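Local structure of PCF11 protein (Saccharomyces cerevisiae, 1SZ9) at residues D46-R51 and Y65-I70. The protein binds the carboxy-terminal domain of RNA polymerase II through its CTD-interacting domain and probably thereby couples transcription to 3'-end processing of mRNA. Numbering follows the deposited sequence.
Sequences DAIESR and YALDSI
Within the all-helical CTD-interacting domain, whose helices stack in the manner of arm repeats, I48 of helix 41-54 packs against helix 57-73, meeting A66, L67 and I70. The two helices follow one another in the chain as a hairpin; their segments 46-51 and 65-70 run nearly antiparallel, at 150° between N-to-C directions, with axes 10.3 Å apart. The backbones come nearest at I48 and L67, whose CA atoms are 6.8 Å apart.

I48 supplies every close touch from its side, and its two branches divide the work. With CG1 anti to the carbonyl carbon (chi1 -71°) and the chain extended beyond it, CD1 reaches toward I70, and the two delta methyls meet tip to tip: I48 CD1 lies 3.4 Å from I70 CD1, a close approach for two methyl carbons, so the packing is tight at this point. The same I48 CD1 also approaches the methyl of A66, 4.4 Å from its CB. The other branch, CG2, rests against the base of the leucine, with I48 CG2 3.9 Å from L67 CB.

Neighbouring helices add to the same core. F12 and L16 of helix 3-16 touch I48, F82 of helix 78-83 touches both I48 and L67, and T31 and A34 of helix 24-36 lie against I70. Polar side chains of the segments turn to other partners: S69 OG hydrogen-bonds T31 OG1, and D68 OD1 accepts from W112 NE1.

All four touching residues are buried close to the centre of the chain, and the side chains meet there through carbon alone. Between these two segments the attraction therefore comes from dispersion and the exclusion of water, and the contact depends on the complementary shapes of the side chains, without directional polar bonds between the two segments.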
loop_
_atom_site.group_PDB
_atom_site.type_symbol
_atom_site.label_atom_id
_atom_site.label_comp_id
_atom_site.label_asym_id
_atom_site.label_seq_id
_atom_site.Cartn_x
_atom_site.Cartn_y
_atom_site.Cartn_z
ATOM N N ASP A 46 3.431 -7.265 -6.660
ATOM C CA ASP A 46 2.381 -7.505 -7.645
ATOM C C ASP A 46 1.136 -8.102 -7.026
ATOM O O ASP A 46 0.028 -7.781 -7.425
ATOM C CB ASP A 46 2.887 -8.397 -8.772
ATOM C CG ASP A 46 3.860 -7.671 -9.683
ATOM O OD1 ASP A 46 3.799 -6.414 -9.758
ATOM O OD2 ASP A 46 4.672 -8.358 -10.330
ATOM N N ALA A 47 1.319 -8.961 -6.035
ATOM C CA ALA A 47 0.187 -9.567 -5.350
ATOM C C ALA A 47 -0.642 -8.469 -4.647
ATOM O O ALA A 47 -1.866 -8.454 -4.732
ATOM C CB ALA A 47 0.687 -10.577 -4.333
ATOM N N ILE A 48 0.031 -7.547 -3.960
ATOM C CA ILE A 48 -0.680 -6.483 -3.267
ATOM C C ILE A 48 -1.339 -5.501 -4.237
ATOM O O ILE A 48 -2.484 -5.126 -4.031
ATOM C CB ILE A 48 0.263 -5.744 -2.284
ATOM C CG1 ILE A 48 0.568 -6.666 -1.106
ATOM C CG2 ILE A 48 -0.399 -4.469 -1.729
ATOM C CD1 ILE A 48 1.560 -6.107 -0.147
ATOM N N GLU A 49 -0.632 -5.091 -5.287
ATOM C CA GLU A 49 -1.211 -4.155 -6.257
ATOM C C GLU A 49 -2.390 -4.808 -6.967
ATOM O O GLU A 49 -3.406 -4.156 -7.227
ATOM C CB GLU A 49 -0.172 -3.689 -7.288
ATOM C CG GLU A 49 1.031 -2.975 -6.661
ATOM C CD GLU A 49 1.823 -2.126 -7.649
ATOM O OE1 GLU A 49 1.760 -2.397 -8.863
ATOM O OE2 GLU A 49 2.524 -1.182 -7.211
ATOM N N SER A 50 -2.251 -6.099 -7.264
ATOM C CA SER A 50 -3.319 -6.846 -7.918
ATOM C C SER A 50 -4.548 -6.866 -7.008
ATOM O O SER A 50 -5.663 -6.588 -7.464
ATOM C CB SER A 50 -2.850 -8.281 -8.236
ATOM O OG SER A 50 -3.916 -9.049 -8.756
ATOM N N ARG A 51 -4.353 -7.184 -5.724
ATOM C CA ARG A 51 -5.479 -7.193 -4.782
ATOM C C ARG A 51 -6.148 -5.812 -4.703
ATOM O O ARG A 51 -7.373 -5.701 -4.764
ATOM C CB ARG A 51 -5.045 -7.646 -3.366
ATOM C CG ARG A 51 -6.032 -7.188 -2.283
ATOM C CD ARG A 51 -6.467 -8.214 -1.227
ATOM N NE ARG A 51 -7.318 -9.259 -1.769
ATOM C CZ ARG A 51 -8.457 -9.694 -1.228
ATOM N NH1 ARG A 51 -8.941 -9.184 -0.095
ATOM N NH2 ARG A 51 -9.119 -10.667 -1.838
ATOM N N TYR A 65 -3.284 -0.914 3.498
ATOM C CA TYR A 65 -2.662 -0.901 4.837
ATOM C C TYR A 65 -1.549 -1.936 4.860
ATOM O O TYR A 65 -0.544 -1.759 5.537
ATOM C CB TYR A 65 -3.671 -1.185 5.958
ATOM C CG TYR A 65 -4.608 -0.034 6.293
ATOM C CD1 TYR A 65 -4.420 1.248 5.760
ATOM C CD2 TYR A 65 -5.671 -0.222 7.175
ATOM C CE1 TYR A 65 -5.287 2.324 6.113
ATOM C CE2 TYR A 65 -6.527 0.830 7.528
ATOM C CZ TYR A 65 -6.324 2.098 6.994
ATOM O OH TYR A 65 -7.145 3.136 7.391
ATOM N N ALA A 66 -1.712 -3.017 4.095
ATOM C CA ALA A 66 -0.657 -4.025 4.007
ATOM C C ALA A 66 0.572 -3.376 3.320
ATOM O O ALA A 66 1.706 -3.503 3.790
ATOM C CB ALA A 66 -1.148 -5.218 3.197
ATOM N N LEU A 67 0.327 -2.691 2.205
ATOM C CA LEU A 67 1.361 -1.986 1.445
ATOM C C LEU A 67 2.062 -0.968 2.366
ATOM O O LEU A 67 3.286 -0.865 2.389
ATOM C CB LEU A 67 0.709 -1.245 0.266
ATOM C CG LEU A 67 1.570 -0.442 -0.728
ATOM C CD1 LEU A 67 0.795 -0.253 -2.046
ATOM C CD2 LEU A 67 1.948 0.923 -0.139
ATOM N N ASP A 68 1.258 -0.227 3.121
ATOM C CA ASP A 68 1.752 0.780 4.055
ATOM C C ASP A 68 2.664 0.162 5.134
ATOM O O ASP A 68 3.746 0.671 5.401
ATOM C CB ASP A 68 0.558 1.465 4.742
ATOM C CG ASP A 68 0.981 2.568 5.688
ATOM O OD1 ASP A 68 1.310 3.673 5.218
ATOM O OD2 ASP A 68 0.990 2.330 6.907
ATOM N N SER A 69 2.214 -0.930 5.746
ATOM C CA SER A 69 2.987 -1.589 6.802
ATOM C C SER A 69 4.327 -2.101 6.267
ATOM O O SER A 69 5.376 -1.873 6.867
ATOM C CB SER A 69 2.165 -2.733 7.423
ATOM O OG SER A 69 2.882 -3.398 8.451
ATOM N N ILE A 70 4.293 -2.771 5.122
ATOM C CA ILE A 70 5.510 -3.277 4.510
ATOM C C ILE A 70 6.506 -2.146 4.205
ATOM O O ILE A 70 7.701 -2.253 4.499
ATOM C CB ILE A 70 5.169 -4.069 3.219
ATOM C CG1 ILE A 70 4.535 -5.417 3.610
ATOM C CG2 ILE A 70 6.421 -4.245 2.339
ATOM C CD1 ILE A 70 3.797 -6.095 2.460
#